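PDB 5O34: enoyl-CoA hydratase carB homologue, which probably acts as a crotonase-family lyase in the biosynthesis of the carbapenem antibiotic thienamycin. Local coordinates for residues L57-G62 / V94-A99; W124-T129 / R265-A270; L165-A170 / V224-L229. One frame throughout, in Å; residues are numbered along the deposited sequence.

Contact 1: residues L57-G62 / V94-A99; sequences LAEFSG and VLYGGA
Ala58 and Tyr96 join two neighbouring parallel strands, 55-59 and 92-96, in the main sheet of the crotonase fold; helix 71-86 lies between the strands in sequence, making a beta-alpha-beta crossover. Ala58 bonds to the partner strand through both its N and its O: N donates to Val94 O at 2.8 Å, and O accepts from Tyr96 N at 3.0 Å. Two residues on, just past the end of the first strand, Phe60 N reaches Tyr96 O in a weak bond of 3.4 Å, and the pairing fades as the chains part.

The Phe60 side chain then reaches back toward Leu95. At CB the first torsion (chi1 -64°) sets CG beside the backbone N and opposite the carbonyl carbon, sending the ring back along the second strand. CD2, the first ring carbon to meet it, lies 3.7 Å from Tyr96 O and has Gly97 CA near the ring plane, at its edge. CE2 then comes 3.9 Å from Leu95 CD2, and CZ closes on the same methyl at 3.5 Å. That methyl also approaches Ala58 CB, so Ala58, Leu95 and Phe60 form one apolar patch, covered by Leu77 and Leu80 of helix 71-86; Phe103 adds an edge-to-face ring contact to Phe60.

On the other face Leu57 reaches across to Tyr96, the two side chains running at an oblique angle. With CG turned away from its own N (chi1 166°), CD1 drops to 3.5 Å from Tyr96 CB and also touches Val94 CG1 at 4.0 Å. Ala233 and Ala237 of helix 229-242 pack on Val94, and Leu230 on Tyr96.

Backbone bonds thus fix the strand pairing, whereas mainly apolar contacts on both faces, with Glu59 and Tyr96 the polar side chains beside Leu57, seat the sheet between two helices.

Contact 2: residues W124-T129 / R265-A270; sequences WIDDIT and RIRREA
Arg267 and Asp126 bind together two nearly antiparallel helices of the crotonase fold, 120-137 and the last modelled helix, 252-273, whose short segments pass 9.6 Å apart at 158°.

The ionic part is a single-oxygen salt bridge. Arg267 bends at chi3 (-64°) and brings NH1 to 2.8 Å from Asp126 OD1, on the anti lone pair of that oxygen and close to the guanidinium plane. Carboxylate and guanidinium are nearly coplanar, 28° apart. Both ends have further partners: Lys271 also pairs with Asp126 OD1, while Arg267 NH2 pairs with Asp130 and Glu264. This alternation of opposite charges would be expected to favour the charged forms.

Two hydrogen bonds use backbone oxygens. Arg267 NH1 also makes a weak hydrogen bond to Asp126 O. Within its own helix, Thr129 OG1 donates to Ile125 O at 2.7 Å, from above the carbonyl plane, and shares that oxygen with Thr129 N. The bond helps to fix the rotation of Thr129 and leaves its methyl facing the arginine.

Apolar contacts fill the rest. Ile125 CG2 meets Ala270 CB at 4.0 Å and Arg267 O at 3.4 Å, with Phe185 of helix 184-194 packing on Thr129 and Ala270. Over one face of the Arg267 guanidinium, offset toward its rim, sits Thr129 CG2, 3.5 Å from NH2.

Contact 3: residues L165-A170 / V224-L229; sequences LGSEQA and VASPRL
Gly166 and Val224 pair between the parallel neighbours 163-167 and 222-224, at the margin of the main crotonase sheet, strand 222-224 being one of its two edge strands within the chain. Val224 N donates to Gly166 O at 3.0 Å. Farther on, Ser167 to Ala170 form a type I beta turn, while residues 225-228 curl toward helix 229-242. Before the two chains separate, Ser167 CA comes 3.2 Å from Val224 O in a CA-H...O contact.

Leu165 carries the apolar part. Its CG lies 3.8 Å from Leu229 CD1, the two side chains sliding past each other in opposite directions. Its CD1 methyl meets Val224 CG2 at 4.1 Å, these two side chains crossing at about a right angle. Arg232 and Ala233 of helix 229-242 also pack on Leu165, so Leu165 and the start of helix 229-242 pack together.

The polar side chains gather at the turn. Ser167 OG, placed between its own N and carbonyl carbon (chi1 76°), accepts from Gln169 N at 3.1 Å, an ST turn, and is hydrogen-bonded to Asp147 as well; two partners thus hold this buried hydroxyl. Glu168 bends at chi2 to lay its carboxylate alongside the Val224-Ala225 backbone, OE1 being 3.6 Å from Val224 O. Glu212 brings a second carboxylate close, which might raise the proton affinity of the pair. At the outer end of the contact Ser226 OG sits 3.3 Å from Gln169 CG and 3.8 Å from Ser167 CB.

Overall arrangement
From the N terminus, contact 1 closes first: the chain leaves strand 55-59, runs through helix 71-86 and returns as strand 92-96. Helix 120-137 follows and opens contact 2, which closes only with helix 252-273, the last in the model. Within that long excursion contact 3 opens and closes, taking strand 163-167 round to the end of strand 222-224. Contact 1 therefore stands in series with the other two, and none cross. Contacts 1 and 3 serve the same sheet and touch through Tyr96 CE1 and Leu229 CD2, 4.2 Å apart. Contact 2, joining two helices, lies on the other side of the chain's centre from contact 3; the centres of the two contacts are about 32 Å apart.

Contact 1: residues L57-G62 / V94-A99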
ATOM      1  N   LEU A  57     -24.313  -7.160  17.196  1.00 63.41           N
ATOM      2  CA  LEU A  57     -23.846  -8.314  16.443  1.00 63.09           C
ATOM      3  C   LEU A  57     -24.814  -8.571  15.302  1.00 66.83           C
ATOM      4  O   LEU A  57     -25.964  -8.936  15.537  1.00 67.41           O
ATOM      5  CB  LEU A  57     -23.673  -9.558  17.356  1.00 63.20           C
ATOM      6  CG  LEU A  57     -23.499 -10.961  16.711  1.00 68.02           C
ATOM      7  CD1 LEU A  57     -22.296 -11.021  15.779  1.00 68.48           C
ATOM      8  CD2 LEU A  57     -23.325 -12.016  17.774  1.00 70.79           C
ATOM      9  N   ALA A  58     -24.349  -8.341  14.069  1.00 62.93           N
ATOM     10  CA  ALA A  58     -25.108  -8.564  12.844  1.00 62.80           C
ATOM     11  C   ALA A  58     -24.699  -9.933  12.308  1.00 67.78           C
ATOM     12  O   ALA A  58     -23.510 -10.246  12.258  1.00 67.39           O
ATOM     13  CB  ALA A  58     -24.801  -7.473  11.828  1.00 63.38           C
ATOM     14  N   GLU A  59     -25.688 -10.761  11.952  1.00 65.51           N
ATOM     15  CA  GLU A  59     -25.481 -12.138  11.513  1.00 65.47           C
ATOM     16  C   GLU A  59     -26.110 -12.396  10.153  1.00 70.00           C
ATOM     17  O   GLU A  59     -27.145 -11.812   9.834  1.00 70.46           O
ATOM     18  CB  GLU A  59     -26.116 -13.063  12.551  1.00 66.83           C
ATOM     19  CG  GLU A  59     -25.398 -14.374  12.808  1.00 79.29           C
ATOM     20  CD  GLU A  59     -26.034 -15.203  13.913  1.00 95.61           C
ATOM     21  OE1 GLU A  59     -26.966 -14.703  14.587  1.00 73.27           O
ATOM     22  OE2 GLU A  59     -25.590 -16.358  14.109  1.00 92.55           O
ATOM     23  N   PHE A  60     -25.508 -13.300   9.367  1.00 68.01           N
ATOM     24  CA  PHE A  60     -26.032 -13.676   8.055  1.00 68.73           C
ATOM     25  C   PHE A  60     -26.956 -14.880   8.205  1.00 73.29           C
ATOM     26  O   PHE A  60     -26.496 -15.998   8.459  1.00 74.06           O
ATOM     27  CB  PHE A  60     -24.898 -13.921   7.043  1.00 70.98           C
ATOM     28  CG  PHE A  60     -24.061 -12.697   6.725  1.00 73.11           C
ATOM     29  CD1 PHE A  60     -24.609 -11.616   6.039  1.00 75.80           C
ATOM     30  CD2 PHE A  60     -22.715 -12.644   7.071  1.00 75.70           C
ATOM     31  CE1 PHE A  60     -23.833 -10.495   5.732  1.00 76.60           C
ATOM     32  CE2 PHE A  60     -21.937 -11.525   6.752  1.00 78.02           C
ATOM     33  CZ  PHE A  60     -22.501 -10.460   6.082  1.00 75.61           C
ATOM     34  N   SER A  61     -28.274 -14.632   8.106  1.00 70.04           N
ATOM     35  CA  SER A  61     -29.296 -15.664   8.268  1.00 70.13           C
ATOM     36  C   SER A  61     -29.522 -16.531   7.028  1.00 74.97           C
ATOM     37  O   SER A  61     -29.158 -16.140   5.920  1.00 76.17           O
ATOM     38  CB  SER A  61     -30.608 -15.054   8.763  1.00 72.54           C
ATOM     39  OG  SER A  61     -31.274 -14.306   7.765  1.00 82.00           O
ATOM     40  N   GLY A  62     -30.094 -17.718   7.255  1.00 71.19           N
ATOM     41  CA  GLY A  62     -30.412 -18.709   6.230  1.00 92.38           C
ATOM     42  C   GLY A  62     -29.309 -19.739   6.048  1.00118.49           C
ATOM     43  O   GLY A  62     -29.563 -20.912   5.760  1.00 82.13           O
ATOM     44  N   VAL A  94     -20.244  -5.854  14.911  1.00 56.33           N
ATOM     45  CA  VAL A  94     -19.572  -7.117  14.634  1.00 55.68           C
ATOM     46  C   VAL A  94     -20.387  -7.863  13.577  1.00 61.09           C
ATOM     47  O   VAL A  94     -21.528  -8.243  13.839  1.00 60.44           O
ATOM     48  CB  VAL A  94     -19.318  -7.989  15.906  1.00 59.06           C
ATOM     49  CG1 VAL A  94     -18.647  -9.322  15.554  1.00 58.38           C
ATOM     50  CG2 VAL A  94     -18.490  -7.236  16.938  1.00 58.89           C
ATOM     51  N   LEU A  95     -19.807  -8.039  12.380  1.00 59.36           N
ATOM     52  CA  LEU A  95     -20.373  -8.801  11.273  1.00 60.16           C
ATOM     53  C   LEU A  95     -19.841 -10.214  11.425  1.00 66.13           C
ATOM     54  O   LEU A  95     -18.625 -10.415  11.506  1.00 65.71           O
ATOM     55  CB  LEU A  95     -19.948  -8.221   9.922  1.00 60.57           C
ATOM     56  CG  LEU A  95     -20.989  -7.424   9.151  1.00 65.99           C
ATOM     57  CD1 LEU A  95     -20.394  -6.893   7.860  1.00 65.82           C
ATOM     58  CD2 LEU A  95     -22.237  -8.267   8.854  1.00 69.63           C
ATOM     59  N   TYR A  96     -20.750 -11.186  11.510  1.00 64.96           N
ATOM     60  CA  TYR A  96     -20.400 -12.573  11.774  1.00 65.76           C
ATOM     61  C   TYR A  96     -21.144 -13.532  10.852  1.00 71.59           C
ATOM     62  O   TYR A  96     -22.360 -13.411  10.667  1.00 70.90           O
ATOM     63  CB  TYR A  96     -20.675 -12.836  13.263  1.00 67.71           C
ATOM     64  CG  TYR A  96     -20.412 -14.227  13.782  1.00 71.44           C
ATOM     65  CD1 TYR A  96     -19.125 -14.753  13.798  1.00 73.99           C
ATOM     66  CD2 TYR A  96     -21.424 -14.963  14.391  1.00 72.79           C
ATOM     67  CE1 TYR A  96     -18.871 -16.022  14.316  1.00 76.90           C
ATOM     68  CE2 TYR A  96     -21.180 -16.222  14.929  1.00 74.02           C
ATOM     69  CZ  TYR A  96     -19.900 -16.750  14.890  1.00 82.09           C
ATOM     70  OH  TYR A  96     -19.656 -17.999  15.405  1.00 82.97           O
ATOM     71  N   GLY A  97     -20.385 -14.441  10.247  1.00 70.85           N
ATOM     72  CA  GLY A  97     -20.901 -15.435   9.312  1.00 72.07           C
ATOM     73  C   GLY A  97     -21.631 -16.601   9.952  1.00 78.92           C
ATOM     74  O   GLY A  97     -22.502 -17.206   9.319  1.00 79.32           O
ATOM     75  N   GLY A  98     -21.271 -16.916  11.195  1.00 77.39           N
ATOM     76  CA  GLY A  98     -21.841 -18.029  11.946  1.00 78.08           C
ATOM     77  C   GLY A  98     -20.780 -18.999  12.432  1.00 82.16           C
ATOM     78  O   GLY A  98     -19.587 -18.675  12.406  1.00 81.04           O
ATOM     79  N   ALA A  99     -21.201 -20.199  12.879  1.00 79.19           N
ATOM     80  CA  ALA A  99     -20.281 -21.228  13.378  1.00 78.61           C
ATOM     81  C   ALA A  99     -19.801 -22.144  12.248  1.00 80.05           C
ATOM     82  O   ALA A  99     -20.602 -22.903  11.685  1.00 79.02           O
ATOM     83  CB  ALA A  99     -20.937 -22.038  14.488  1.00 79.44           C
TER

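Contact 2: residues W124-T129 / R265-A270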
ATOM      1  N   TRP A 124     -27.630  -4.647  -9.944  1.00 79.52           N
ATOM      2  CA  TRP A 124     -26.819  -5.474  -9.037  1.00 79.67           C
ATOM      3  C   TRP A 124     -25.647  -4.617  -8.544  1.00 79.48           C
ATOM      4  O   TRP A 124     -25.509  -4.427  -7.334  1.00 79.65           O
ATOM      5  CB  TRP A 124     -26.339  -6.789  -9.719  1.00 79.93           C
ATOM      6  CG  TRP A 124     -25.327  -7.615  -8.950  1.00 82.73           C
ATOM      7  CD1 TRP A 124     -25.288  -7.823  -7.599  1.00 85.96           C
ATOM      8  CD2 TRP A 124     -24.273  -8.427  -9.508  1.00 83.70           C
ATOM      9  NE1 TRP A 124     -24.229  -8.642  -7.273  1.00 86.43           N
ATOM     10  CE2 TRP A 124     -23.590  -9.031  -8.426  1.00 88.62           C
ATOM     11  CE3 TRP A 124     -23.829  -8.689 -10.821  1.00 85.88           C
ATOM     12  CZ2 TRP A 124     -22.487  -9.887  -8.615  1.00 88.68           C
ATOM     13  CZ3 TRP A 124     -22.733  -9.530 -11.007  1.00 88.10           C
ATOM     14  CH2 TRP A 124     -22.078 -10.123  -9.915  1.00 88.93           C
ATOM     15  N   ILE A 125     -24.897  -4.010  -9.490  1.00 71.81           N
ATOM     16  CA  ILE A 125     -23.752  -3.124  -9.258  1.00 69.94           C
ATOM     17  C   ILE A 125     -24.121  -1.945  -8.334  1.00 70.27           C
ATOM     18  O   ILE A 125     -23.407  -1.706  -7.359  1.00 69.35           O
ATOM     19  CB  ILE A 125     -23.100  -2.679 -10.609  1.00 72.83           C
ATOM     20  CG1 ILE A 125     -22.530  -3.881 -11.419  1.00 73.53           C
ATOM     21  CG2 ILE A 125     -22.056  -1.570 -10.437  1.00 72.84           C
ATOM     22  CD1 ILE A 125     -21.490  -4.872 -10.687  1.00 83.16           C
ATOM     23  N   ASP A 126     -25.247  -1.257  -8.609  1.00 65.43           N
ATOM     24  CA  ASP A 126     -25.727  -0.139  -7.788  1.00 64.61           C
ATOM     25  C   ASP A 126     -25.977  -0.534  -6.331  1.00 65.77           C
ATOM     26  O   ASP A 126     -25.632   0.238  -5.442  1.00 65.16           O
ATOM     27  CB  ASP A 126     -26.970   0.529  -8.400  1.00 66.89           C
ATOM     28  CG  ASP A 126     -26.672   1.487  -9.540  1.00 80.61           C
ATOM     29  OD1 ASP A 126     -25.759   2.341  -9.387  1.00 82.18           O
ATOM     30  OD2 ASP A 126     -27.376   1.418 -10.573  1.00 85.21           O
ATOM     31  N   ASP A 127     -26.531  -1.736  -6.078  1.00 61.68           N
ATOM     32  CA  ASP A 127     -26.776  -2.216  -4.706  1.00 61.71           C
ATOM     33  C   ASP A 127     -25.462  -2.583  -4.001  1.00 64.37           C
ATOM     34  O   ASP A 127     -25.277  -2.229  -2.833  1.00 63.38           O
ATOM     35  CB  ASP A 127     -27.786  -3.384  -4.680  1.00 63.62           C
ATOM     36  CG  ASP A 127     -29.198  -2.991  -5.088  1.00 72.04           C
ATOM     37  OD1 ASP A 127     -29.608  -1.839  -4.795  1.00 72.06           O
ATOM     38  OD2 ASP A 127     -29.907  -3.843  -5.673  1.00 78.10           O
ATOM     39  N   ILE A 128     -24.542  -3.255  -4.740  1.00 60.94           N
ATOM     40  CA  ILE A 128     -23.186  -3.659  -4.335  1.00 60.86           C
ATOM     41  C   ILE A 128     -22.392  -2.432  -3.901  1.00 61.15           C
ATOM     42  O   ILE A 128     -21.838  -2.404  -2.796  1.00 60.71           O
ATOM     43  CB  ILE A 128     -22.502  -4.412  -5.531  1.00 65.10           C
ATOM     44  CG1 ILE A 128     -23.149  -5.775  -5.734  1.00 67.24           C
ATOM     45  CG2 ILE A 128     -20.976  -4.567  -5.340  1.00 65.53           C
ATOM     46  CD1 ILE A 128     -22.805  -6.768  -4.650  1.00 79.04           C
ATOM     47  N   THR A 129     -22.370  -1.397  -4.782  1.00 54.50           N
ATOM     48  CA  THR A 129     -21.673  -0.136  -4.555  1.00 52.87           C
ATOM     49  C   THR A 129     -22.244   0.574  -3.338  1.00 54.85           C
ATOM     50  O   THR A 129     -21.472   1.028  -2.500  1.00 54.36           O
ATOM     51  CB  THR A 129     -21.672   0.753  -5.829  1.00 55.48           C
ATOM     52  OG1 THR A 129     -21.299  -0.023  -6.968  1.00 54.59           O
ATOM     53  CG2 THR A 129     -20.734   1.950  -5.710  1.00 51.90           C
ATOM     54  N   ARG A 265     -15.992   5.622  -7.796  1.00 50.51           N
ATOM     55  CA  ARG A 265     -15.502   5.690  -9.172  1.00 51.08           C
ATOM     56  C   ARG A 265     -15.665   4.357  -9.916  1.00 56.24           C
ATOM     57  O   ARG A 265     -15.795   4.365 -11.140  1.00 57.67           O
ATOM     58  CB  ARG A 265     -14.041   6.137  -9.200  1.00 52.50           C
ATOM     59  CG  ARG A 265     -13.890   7.652  -9.307  1.00 63.31           C
ATOM     60  CD  ARG A 265     -12.450   8.063  -9.504  1.00 69.58           C
ATOM     61  NE  ARG A 265     -11.638   7.708  -8.342  1.00 72.25           N
ATOM     62  CZ  ARG A 265     -11.379   8.526  -7.330  1.00 77.01           C
ATOM     63  NH1 ARG A 265     -11.843   9.768  -7.336  1.00 57.76           N
ATOM     64  NH2 ARG A 265     -10.645   8.109  -6.307  1.00 64.26           N
ATOM     65  N   ILE A 266     -15.668   3.224  -9.180  1.00 52.46           N
ATOM     66  CA  ILE A 266     -15.813   1.866  -9.728  1.00 51.97           C
ATOM     67  C   ILE A 266     -17.221   1.619 -10.292  1.00 54.31           C
ATOM     68  O   ILE A 266     -17.346   0.843 -11.233  1.00 54.22           O
ATOM     69  CB  ILE A 266     -15.389   0.734  -8.708  1.00 54.91           C
ATOM     70  CG1 ILE A 266     -14.001   0.971  -8.043  1.00 54.80           C
ATOM     71  CG2 ILE A 266     -15.453  -0.680  -9.315  1.00 55.76           C
ATOM     72  CD1 ILE A 266     -12.830   1.419  -8.932  1.00 62.90           C
ATOM     73  N   ARG A 267     -18.266   2.247  -9.709  1.00 50.19           N
ATOM     74  CA  ARG A 267     -19.676   2.073 -10.091  1.00 50.66           C
ATOM     75  C   ARG A 267     -19.886   1.933 -11.618  1.00 56.43           C
ATOM     76  O   ARG A 267     -20.293   0.865 -12.087  1.00 56.15           O
ATOM     77  CB  ARG A 267     -20.556   3.186  -9.489  1.00 49.34           C
ATOM     78  CG  ARG A 267     -22.065   2.931  -9.594  1.00 55.64           C
ATOM     79  CD  ARG A 267     -22.917   4.137  -9.182  1.00 53.50           C
ATOM     80  NE  ARG A 267     -22.758   4.503  -7.770  1.00 54.36           N
ATOM     81  CZ  ARG A 267     -23.457   3.974  -6.765  1.00 65.21           C
ATOM     82  NH1 ARG A 267     -24.376   3.046  -7.001  1.00 51.66           N
ATOM     83  NH2 ARG A 267     -23.229   4.359  -5.515  1.00 52.62           N
ATOM     84  N   ARG A 268     -19.528   2.973 -12.380  1.00 55.02           N
ATOM     85  CA  ARG A 268     -19.645   3.006 -13.837  1.00 55.98           C
ATOM     86  C   ARG A 268     -18.723   1.970 -14.522  1.00 62.15           C
ATOM     87  O   ARG A 268     -19.159   1.293 -15.454  1.00 62.22           O
ATOM     88  CB  ARG A 268     -19.434   4.451 -14.337  1.00 56.50           C
ATOM     89  CG  ARG A 268     -18.781   4.622 -15.711  1.00 66.58           C
ATOM     90  CD  ARG A 268     -19.755   4.618 -16.874  1.00 72.85           C
ATOM     91  NE  ARG A 268     -19.046   4.800 -18.147  1.00 77.47           N
ATOM     92  CZ  ARG A 268     -19.635   4.968 -19.327  1.00 90.25           C
ATOM     93  NH1 ARG A 268     -20.960   4.997 -19.419  1.00 78.98           N
ATOM     94  NH2 ARG A 268     -18.902   5.115 -20.427  1.00 76.48           N
ATOM     95  N   GLU A 269     -17.475   1.834 -14.046  1.00 60.57           N
ATOM     96  CA  GLU A 269     -16.485   0.877 -14.570  1.00 61.18           C
ATOM     97  C   GLU A 269     -16.938  -0.590 -14.444  1.00 65.71           C
ATOM     98  O   GLU A 269     -16.866  -1.337 -15.422  1.00 65.69           O
ATOM     99  CB  GLU A 269     -15.129   1.067 -13.870  1.00 62.78           C
ATOM    100  CG  GLU A 269     -14.361   2.301 -14.308  1.00 73.21           C
ATOM    101  CD  GLU A 269     -13.207   2.755 -13.427  1.00 89.53           C
ATOM    102  OE1 GLU A 269     -12.812   2.009 -12.500  1.00 72.61           O
ATOM    103  OE2 GLU A 269     -12.695   3.873 -13.670  1.00 85.96           O
ATOM    104  N   ALA A 270     -17.409  -0.991 -13.245  1.00 63.16           N
ATOM    105  CA  ALA A 270     -17.898  -2.346 -12.934  1.00 63.37           C
ATOM    106  C   ALA A 270     -19.091  -2.735 -13.808  1.00 70.07           C
ATOM    107  O   ALA A 270     -19.214  -3.900 -14.192  1.00 70.13           O
ATOM    108  CB  ALA A 270     -18.274  -2.450 -11.464  1.00 63.62           C
TER

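Contact 3: residues L165-A170 / V224-L229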
ATOM      1  N   LEU A 165     -11.092 -10.483  11.667  1.00 52.31           N
ATOM      2  CA  LEU A 165     -10.649 -11.512  12.588  1.00 52.73           C
ATOM      3  C   LEU A 165     -10.972 -12.859  11.974  1.00 56.00           C
ATOM      4  O   LEU A 165     -12.130 -13.146  11.656  1.00 55.07           O
ATOM      5  CB  LEU A 165     -11.340 -11.322  13.935  1.00 53.60           C
ATOM      6  CG  LEU A 165     -10.950 -12.257  15.074  1.00 59.92           C
ATOM      7  CD1 LEU A 165      -9.506 -12.044  15.517  1.00 60.53           C
ATOM      8  CD2 LEU A 165     -11.864 -12.049  16.240  1.00 62.53           C
ATOM      9  N   GLY A 166      -9.929 -13.649  11.755  1.00 52.98           N
ATOM     10  CA  GLY A 166     -10.079 -14.955  11.145  1.00 53.22           C
ATOM     11  C   GLY A 166      -9.775 -16.103  12.081  1.00 58.87           C
ATOM     12  O   GLY A 166      -8.898 -15.994  12.944  1.00 58.47           O
ATOM     13  N   SER A 167     -10.512 -17.208  11.919  1.00 57.27           N
ATOM     14  CA  SER A 167     -10.240 -18.441  12.647  1.00 58.85           C
ATOM     15  C   SER A 167      -9.161 -19.131  11.799  1.00 65.70           C
ATOM     16  O   SER A 167      -8.985 -18.761  10.632  1.00 64.63           O
ATOM     17  CB  SER A 167     -11.488 -19.317  12.728  1.00 61.73           C
ATOM     18  OG  SER A 167     -11.766 -19.989  11.509  1.00 70.07           O
ATOM     19  N   GLU A 168      -8.462 -20.136  12.336  1.00 64.05           N
ATOM     20  CA  GLU A 168      -7.453 -20.795  11.506  1.00 64.32           C
ATOM     21  C   GLU A 168      -8.094 -21.688  10.399  1.00 66.62           C
ATOM     22  O   GLU A 168      -7.376 -22.236   9.560  1.00 65.74           O
ATOM     23  CB  GLU A 168      -6.403 -21.513  12.354  1.00 66.22           C
ATOM     24  CG  GLU A 168      -5.283 -20.559  12.769  1.00 80.34           C
ATOM     25  CD  GLU A 168      -4.986 -20.436  14.257  1.00110.00           C
ATOM     26  OE1 GLU A 168      -4.575 -19.333  14.689  1.00106.41           O
ATOM     27  OE2 GLU A 168      -5.124 -21.445  14.985  1.00109.76           O
ATOM     28  N   GLN A 169      -9.444 -21.706  10.335  1.00 63.33           N
ATOM     29  CA  GLN A 169     -10.255 -22.393   9.321  1.00 63.64           C
ATOM     30  C   GLN A 169     -10.614 -21.411   8.186  1.00 65.54           C
ATOM     31  O   GLN A 169     -11.145 -21.832   7.147  1.00 64.33           O
ATOM     32  CB  GLN A 169     -11.557 -22.964   9.945  1.00 65.77           C
ATOM     33  CG  GLN A 169     -11.362 -24.148  10.900  1.00 85.84           C
ATOM     34  CD  GLN A 169     -10.718 -25.353  10.248  1.00109.47           C
ATOM     35  OE1 GLN A 169      -9.507 -25.579  10.367  1.00103.17           O
ATOM     36  NE2 GLN A 169     -11.518 -26.166   9.563  1.00103.65           N
ATOM     37  N   ALA A 170     -10.340 -20.103   8.400  1.00 60.85           N
ATOM     38  CA  ALA A 170     -10.622 -19.053   7.420  1.00 59.59           C
ATOM     39  C   ALA A 170      -9.770 -19.244   6.172  1.00 62.19           C
ATOM     40  O   ALA A 170      -8.565 -19.482   6.266  1.00 62.38           O
ATOM     41  CB  ALA A 170     -10.395 -17.671   8.024  1.00 60.05           C
ATOM     42  N   VAL A 224      -7.070 -16.326  15.282  1.00 57.00           N
ATOM     43  CA  VAL A 224      -7.378 -17.025  16.538  1.00 57.23           C
ATOM     44  C   VAL A 224      -7.793 -18.451  16.212  1.00 62.74           C
ATOM     45  O   VAL A 224      -8.156 -18.744  15.070  1.00 62.41           O
ATOM     46  CB  VAL A 224      -8.481 -16.348  17.405  1.00 61.35           C
ATOM     47  CG1 VAL A 224      -7.957 -15.130  18.154  1.00 61.25           C
ATOM     48  CG2 VAL A 224      -9.729 -16.021  16.593  1.00 61.14           C
ATOM     49  N   ALA A 225      -7.784 -19.324  17.225  1.00 60.85           N
ATOM     50  CA  ALA A 225      -8.259 -20.700  17.093  1.00 61.00           C
ATOM     51  C   ALA A 225      -9.786 -20.629  16.981  1.00 65.32           C
ATOM     52  O   ALA A 225     -10.400 -19.795  17.657  1.00 64.10           O
ATOM     53  CB  ALA A 225      -7.871 -21.492  18.333  1.00 61.70           C
ATOM     54  N   SER A 226     -10.394 -21.479  16.128  1.00 63.44           N
ATOM     55  CA  SER A 226     -11.852 -21.534  15.922  1.00 64.98           C
ATOM     56  C   SER A 226     -12.696 -21.450  17.231  1.00 72.22           C
ATOM     57  O   SER A 226     -13.615 -20.629  17.249  1.00 72.59           O
ATOM     58  CB  SER A 226     -12.251 -22.760  15.103  1.00 69.48           C
ATOM     59  OG  SER A 226     -11.467 -22.907  13.930  1.00 81.93           O
ATOM     60  N   PRO A 227     -12.395 -22.192  18.346  1.00 69.94           N
ATOM     61  CA  PRO A 227     -13.236 -22.076  19.559  1.00 69.85           C
ATOM     62  C   PRO A 227     -13.279 -20.701  20.256  1.00 71.92           C
ATOM     63  O   PRO A 227     -14.195 -20.451  21.047  1.00 72.28           O
ATOM     64  CB  PRO A 227     -12.648 -23.150  20.492  1.00 71.64           C
ATOM     65  CG  PRO A 227     -11.211 -23.300  20.040  1.00 75.67           C
ATOM     66  CD  PRO A 227     -11.357 -23.231  18.539  1.00 71.33           C
ATOM     67  N   ARG A 228     -12.329 -19.805  19.953  1.00 65.92           N
ATOM     68  CA  ARG A 228     -12.255 -18.483  20.586  1.00 65.23           C
ATOM     69  C   ARG A 228     -12.591 -17.307  19.626  1.00 64.54           C
ATOM     70  O   ARG A 228     -12.480 -16.145  20.037  1.00 63.51           O
ATOM     71  CB  ARG A 228     -10.852 -18.313  21.205  1.00 67.99           C
ATOM     72  CG  ARG A 228     -10.749 -17.328  22.363  1.00 83.24           C
ATOM     73  CD  ARG A 228      -9.295 -16.939  22.559  1.00 99.54           C
ATOM     74  NE  ARG A 228      -9.141 -15.803  23.471  1.00114.97           N
ATOM     75  CZ  ARG A 228      -7.971 -15.363  23.928  1.00131.21           C
ATOM     76  NH1 ARG A 228      -6.841 -15.962  23.569  1.00120.87           N
ATOM     77  NH2 ARG A 228      -7.923 -14.326  24.755  1.00118.47           N
ATOM     78  N   LEU A 229     -13.017 -17.601  18.372  1.00 58.72           N
ATOM     79  CA  LEU A 229     -13.314 -16.579  17.349  1.00 58.44           C
ATOM     80  C   LEU A 229     -14.312 -15.482  17.801  1.00 62.14           C
ATOM     81  O   LEU A 229     -13.934 -14.305  17.815  1.00 61.57           O
ATOM     82  CB  LEU A 229     -13.760 -17.183  15.995  1.00 58.36           C
ATOM     83  CG  LEU A 229     -14.081 -16.143  14.888  1.00 62.77           C
ATOM     84  CD1 LEU A 229     -12.828 -15.434  14.386  1.00 62.49           C
ATOM     85  CD2 LEU A 229     -14.796 -16.768  13.741  1.00 64.11           C
TER